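Local structure of DNA-(apurinic or apyrimidinic site) lyase (Xenopus laevis, 6WCD) at residues 76-89 / 110-124. The protein acts as a DNA repair nuclease, a weak endonuclease at abasic sites with 3'-to-5' exonuclease activity, and this chain is its catalytic domain. Numbering follows the deposited sequence. Where two conformers were deposited one is given.
Sequences TTPQAAEEGLSGVF and LQSLDQEGRAVLTQH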
loop_
_atom_site.group_PDB
_atom_site.type_symbol
_atom_site.label_atom_id
_atom_site.label_comp_id
_atom_site.label_asym_id
_atom_site.label_seq_id
_atom_site.Cartn_x
_atom_site.Cartn_y
_atom_site.Cartn_z
ATOM N N THR A 76 13.183 -4.726 -10.244
ATOM C CA THR A 76 12.386 -3.543 -10.002
ATOM C C THR A 76 13.012 -2.578 -9.027
ATOM O O THR A 76 12.296 -1.766 -8.449
ATOM C CB THR A 76 10.991 -3.903 -9.484
ATOM O OG1 THR A 76 11.132 -4.789 -8.371
ATOM C CG2 THR A 76 10.226 -4.548 -10.537
ATOM N N THR A 77 14.323 -2.675 -8.802
ATOM C CA THR A 77 14.974 -1.756 -7.882
ATOM C C THR A 77 14.551 -0.337 -8.226
ATOM O O THR A 77 14.742 0.093 -9.363
ATOM C CB THR A 77 16.483 -1.910 -7.994
ATOM O OG1 THR A 77 16.848 -3.289 -7.709
ATOM C CG2 THR A 77 17.212 -1.028 -7.010
ATOM N N PRO A 78 14.021 0.424 -7.282
ATOM C CA PRO A 78 13.487 1.743 -7.576
ATOM C C PRO A 78 14.553 2.801 -7.758
ATOM O O PRO A 78 15.620 2.783 -7.125
ATOM C CB PRO A 78 12.594 2.048 -6.365
ATOM C CG PRO A 78 13.176 1.262 -5.266
ATOM C CD PRO A 78 13.686 0.007 -5.887
ATOM N N GLN A 79 14.229 3.773 -8.610
ATOM C CA GLN A 79 15.096 4.923 -8.784
ATOM C C GLN A 79 15.003 5.884 -7.619
ATOM O O GLN A 79 15.952 6.644 -7.370
ATOM C CB GLN A 79 14.755 5.640 -10.103
ATOM C CG GLN A 79 15.287 4.950 -11.383
ATOM C CD GLN A 79 14.593 3.656 -11.793
ATOM O OE1 GLN A 79 13.477 3.362 -11.376
ATOM N NE2 GLN A 79 15.258 2.885 -12.659
ATOM N N ALA A 80 13.898 5.868 -6.885
ATOM C CA ALA A 80 13.684 6.765 -5.777
ATOM C C ALA A 80 12.745 6.089 -4.792
ATOM O O ALA A 80 11.951 5.226 -5.146
ATOM C CB ALA A 80 13.095 8.098 -6.230
ATOM N N ALA A 81 12.815 6.519 -3.540
ATOM C CA ALA A 81 11.957 5.960 -2.504
ATOM C C ALA A 81 11.869 6.944 -1.347
ATOM O O ALA A 81 12.844 7.627 -1.028
ATOM C CB ALA A 81 12.472 4.607 -1.981
ATOM N N GLU A 82 10.706 7.019 -0.733
ATOM C CA GLU A 82 10.452 8.002 0.310
ATOM C C GLU A 82 9.417 7.511 1.288
ATOM O O GLU A 82 8.425 6.915 0.868
ATOM C CB GLU A 82 9.996 9.311 -0.355
ATOM C CG GLU A 82 9.905 10.495 0.560
ATOM C CD GLU A 82 9.551 11.818 -0.168
ATOM O OE1 GLU A 82 9.623 11.882 -1.402
ATOM O OE2 GLU A 82 9.216 12.788 0.528
ATOM N N GLU A 83 9.585 7.812 2.586
ATOM C CA GLU A 83 8.620 7.496 3.612
ATOM C C GLU A 83 7.572 8.610 3.697
ATOM O O GLU A 83 7.905 9.804 3.606
ATOM C CB GLU A 83 9.323 7.441 4.978
ATOM C CG GLU A 83 9.757 6.190 5.544
ATOM C CD GLU A 83 10.100 6.452 7.023
ATOM O OE1 GLU A 83 9.231 6.212 7.889
ATOM O OE2 GLU A 83 11.204 6.979 7.291
ATOM N N GLY A 84 6.333 8.236 3.968
ATOM C CA GLY A 84 5.318 9.188 4.317
ATOM C C GLY A 84 4.695 9.802 3.085
ATOM O O GLY A 84 5.130 9.588 1.963
ATOM N N LEU A 85 3.667 10.597 3.321
ATOM C CA LEU A 85 2.945 11.314 2.267
ATOM C C LEU A 85 3.244 12.789 2.184
ATOM O O LEU A 85 2.896 13.407 1.153
ATOM C CB LEU A 85 1.429 11.163 2.467
ATOM C CG LEU A 85 0.909 9.742 2.383
ATOM C CD1 LEU A 85 -0.527 9.672 2.832
ATOM C CD2 LEU A 85 1.059 9.166 1.012
ATOM N N SER A 86 3.869 13.381 3.189
ATOM C CA SER A 86 4.010 14.827 3.251
ATOM C C SER A 86 5.423 15.346 3.055
ATOM O O SER A 86 5.580 16.561 2.883
ATOM C CB SER A 86 3.517 15.369 4.582
ATOM O OG SER A 86 4.460 15.123 5.601
ATOM N N GLY A 87 6.438 14.511 3.122
ATOM C CA GLY A 87 7.795 15.040 2.988
ATOM C C GLY A 87 8.519 15.344 4.283
ATOM O O GLY A 87 9.739 15.552 4.254
ATOM N N VAL A 88 7.828 15.361 5.424
ATOM C CA VAL A 88 8.490 15.795 6.648
ATOM C C VAL A 88 9.557 14.803 7.115
ATOM O O VAL A 88 10.506 15.198 7.801
ATOM C CB VAL A 88 7.440 16.086 7.743
ATOM C CG1 VAL A 88 6.508 17.218 7.284
ATOM C CG2 VAL A 88 6.656 14.851 8.074
ATOM N N PHE A 89 9.455 13.526 6.777
ATOM C CA PHE A 89 10.473 12.555 7.166
ATOM C C PHE A 89 11.353 12.162 5.986
ATOM O O PHE A 89 11.786 11.014 5.870
ATOM C CB PHE A 89 9.832 11.322 7.801
ATOM C CG PHE A 89 9.136 11.623 9.092
ATOM C CD1 PHE A 89 9.862 11.936 10.223
ATOM C CD2 PHE A 89 7.757 11.606 9.173
ATOM C CE1 PHE A 89 9.227 12.225 11.417
ATOM C CE2 PHE A 89 7.117 11.895 10.357
ATOM C CZ PHE A 89 7.853 12.207 11.482
ATOM N N LEU A 110 0.977 17.593 9.609
ATOM C CA LEU A 110 1.672 16.733 8.691
ATOM C C LEU A 110 2.579 15.739 9.421
ATOM O O LEU A 110 2.665 14.563 9.036
ATOM C CB LEU A 110 2.492 17.550 7.695
ATOM C CG LEU A 110 1.644 18.409 6.745
ATOM C CD1 LEU A 110 2.596 19.211 5.856
ATOM C CD2 LEU A 110 0.674 17.592 5.883
ATOM N N GLN A 111 3.263 16.197 10.472
ATOM C CA GLN A 111 4.119 15.267 11.194
ATOM C C GLN A 111 3.283 14.159 11.807
ATOM O O GLN A 111 3.637 12.981 11.747
ATOM C CB GLN A 111 4.918 15.999 12.285
ATOM C CG GLN A 111 5.891 15.091 13.016
ATOM C CD GLN A 111 7.174 15.800 13.411
ATOM O OE1 GLN A 111 7.300 17.019 13.258
ATOM N NE2 GLN A 111 8.138 15.037 13.917
ATOM N N SER A 112 2.149 14.533 12.375
ATOM C CA SER A 112 1.291 13.532 13.006
ATOM C C SER A 112 0.770 12.526 12.019
ATOM O O SER A 112 0.673 11.336 12.337
ATOM C CB SER A 112 0.115 14.192 13.680
ATOM O OG SER A 112 0.556 14.963 14.762
ATOM N N LEU A 113 0.413 12.982 10.807
ATOM C CA LEU A 113 -0.120 12.086 9.795
ATOM C C LEU A 113 0.938 11.166 9.244
ATOM O O LEU A 113 0.602 10.106 8.708
ATOM C CB LEU A 113 -0.772 12.915 8.679
ATOM C CG LEU A 113 -2.049 13.615 9.029
ATOM C CD1 LEU A 113 -2.436 14.700 8.061
ATOM C CD2 LEU A 113 -3.177 12.551 9.171
ATOM N N ASP A 114 2.228 11.549 9.304
ATOM C CA ASP A 114 3.301 10.760 8.746
ATOM C C ASP A 114 4.128 9.966 9.756
ATOM O O ASP A 114 4.905 9.099 9.342
ATOM C CB ASP A 114 4.249 11.665 7.937
ATOM C CG ASP A 114 3.908 11.680 6.483
ATOM O OD1 ASP A 114 2.995 10.934 6.042
ATOM O OD2 ASP A 114 4.606 12.439 5.764
ATOM N N GLN A 115 3.881 10.120 11.056
ATOM C CA GLN A 115 4.752 9.493 12.040
ATOM C C GLN A 115 4.310 8.101 12.474
ATOM O O GLN A 115 4.893 7.561 13.419
ATOM C CB GLN A 115 4.872 10.388 13.280
ATOM C CG GLN A 115 3.616 10.478 14.069
ATOM C CD GLN A 115 3.731 11.369 15.298
ATOM O OE1 GLN A 115 4.773 11.986 15.556
ATOM N NE2 GLN A 115 2.642 11.470 16.050
ATOM N N GLU A 116 3.279 7.527 11.886
ATOM C CA GLU A 116 2.785 6.233 12.328
ATOM C C GLU A 116 3.143 5.094 11.371
ATOM O O GLU A 116 2.605 3.993 11.487
ATOM C CB GLU A 116 1.263 6.277 12.527
ATOM C CG GLU A 116 0.851 7.217 13.633
ATOM C CD GLU A 116 -0.635 7.170 14.010
ATOM O OE1 GLU A 116 -1.433 6.341 13.461
ATOM O OE2 GLU A 116 -1.022 8.023 14.877
ATOM N N GLY A 117 4.080 5.323 10.475
ATOM C CA GLY A 117 4.529 4.240 9.603
ATOM C C GLY A 117 3.471 3.743 8.647
ATOM O O GLY A 117 3.320 2.533 8.458
ATOM N N ARG A 118 2.700 4.651 8.066
ATOM C CA ARG A 118 1.557 4.256 7.260
ATOM C C ARG A 118 1.703 4.419 5.762
ATOM O O ARG A 118 0.772 4.103 5.019
ATOM C CB ARG A 118 0.338 5.073 7.708
ATOM C CG ARG A 118 -0.088 4.747 9.134
ATOM C CD ARG A 118 -1.366 5.497 9.545
ATOM N NE ARG A 118 -1.718 5.092 10.887
ATOM C CZ ARG A 118 -2.267 3.940 11.222
ATOM N NH1 ARG A 118 -2.446 3.622 12.483
ATOM N NH2 ARG A 118 -2.691 3.122 10.280
ATOM N N ALA A 119 2.814 4.923 5.271
ATOM C CA ALA A 119 2.991 5.076 3.832
ATOM C C ALA A 119 4.455 4.979 3.432
ATOM O O ALA A 119 5.336 5.537 4.104
ATOM C CB ALA A 119 2.450 6.410 3.351
ATOM N N VAL A 120 4.722 4.299 2.343
ATOM C CA VAL A 120 6.040 4.287 1.729
ATOM C C VAL A 120 5.817 4.354 0.220
ATOM O O VAL A 120 4.880 3.745 -0.319
ATOM C CB VAL A 120 6.895 3.086 2.195
ATOM C CG1 VAL A 120 6.356 1.810 1.740
ATOM C CG2 VAL A 120 8.367 3.263 1.769
ATOM N N LEU A 121 6.623 5.160 -0.421
ATOM C CA LEU A 121 6.555 5.399 -1.869
ATOM C C LEU A 121 7.823 4.909 -2.533
ATOM O O LEU A 121 8.934 5.204 -2.075
ATOM C CB LEU A 121 6.385 6.877 -2.214
ATOM C CG LEU A 121 4.995 7.433 -1.890
ATOM C CD1 LEU A 121 4.715 7.529 -0.431
ATOM C CD2 LEU A 121 4.834 8.792 -2.586
ATOM N N THR A 122 7.659 4.163 -3.640
ATOM C CA THR A 122 8.803 3.738 -4.448
ATOM C C THR A 122 8.513 4.133 -5.893
ATOM O O THR A 122 7.361 4.098 -6.327
ATOM C CB THR A 122 9.091 2.232 -4.311
ATOM O OG1 THR A 122 7.951 1.442 -4.606
ATOM C CG2 THR A 122 9.590 1.822 -2.912
ATOM N N GLN A 123 9.547 4.569 -6.604
ATOM C CA GLN A 123 9.370 5.027 -7.970
ATOM C C GLN A 123 10.238 4.185 -8.880
ATOM O O GLN A 123 11.431 4.028 -8.634
ATOM C CB GLN A 123 9.713 6.512 -8.054
ATOM C CG GLN A 123 9.385 7.172 -9.330
ATOM C CD GLN A 123 9.502 8.677 -9.172
ATOM O OE1 GLN A 123 10.595 9.230 -9.299
ATOM N NE2 GLN A 123 8.393 9.336 -8.857
ATOM N N HIS A 124 9.618 3.669 -9.948
ATOM C CA HIS A 124 10.172 2.643 -10.814
ATOM C C HIS A 124 10.088 3.134 -12.250
ATOM O O HIS A 124 9.027 3.574 -12.698
ATOM C CB HIS A 124 9.355 1.348 -10.671
ATOM C CG HIS A 124 9.193 0.889 -9.252
ATOM N ND1 HIS A 124 10.026 -0.029 -8.661
ATOM C CD2 HIS A 124 8.323 1.283 -8.288
ATOM C CE1 HIS A 124 9.674 -0.177 -7.390
ATOM N NE2 HIS A 124 8.645 0.592 -7.140
HETATM O O HOH W 1 12.468 -0.045 -11.127
HETATM O O HOH W 2 7.283 12.221 5.178
#
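Asp114, at the end of helix 107-114, turns its carboxylate into the loop that follows strand 80-83. Asp114 OD1 takes the backbone N-H of Leu85 on its syn side, N to OD1 2.8 Å, nearly straight at 174°. Asp114 OD2 receives the N-H of Ser86, also syn, at 2.8 Å. The Ser86 hydroxyl meets the same oxygen from above the carboxylate plane, with Ser86 OG to Asp114 OD2 at 2.7 Å. A chi1 of 76° tucks this hydroxyl back over its own backbone, which brings OG over that oxygen. A water joins OD2 to Glu83 O and Phe89 N. With an alanine here the N-H groups of Leu85 and Ser86 and the Ser86 hydroxyl would probably lose their carboxylate acceptor, which is likely to leave the loop freer to move. The Phe89 ring, poorly ordered, lies with its edge toward Asp114 CB (Phe89 CD2 to Asp114 CB 3.7 Å). The Gln111 amide stands almost perpendicular to this ring.

Strand 80-83 pairs antiparallel with strand 119-124, and Gln79 and Ala80 both face Gln123 in a classic beta bulge. Leu85 CG packs on Ala119 CB at 3.8 Å. Beyond the bulge, His124 ND1 donates to Thr76 O at 2.9 Å, in the ring plane. Pro78 CB covers one face of the same ring in a CH-pi contact, and Thr122 OG1 and His124 NE2 share a hydrogen bond at 2.8 Å.

Residues 82-89 belong to the proposed Claspin-like CKB motif. Strand 119-127 also pairs with strand 133-142 in one sheet of the DNase I-like fold. Leu121 touches helix 152-173, while Pro78, Ala81 and Thr122 pack on Tyr55 of strand 53-57 in the other sheet.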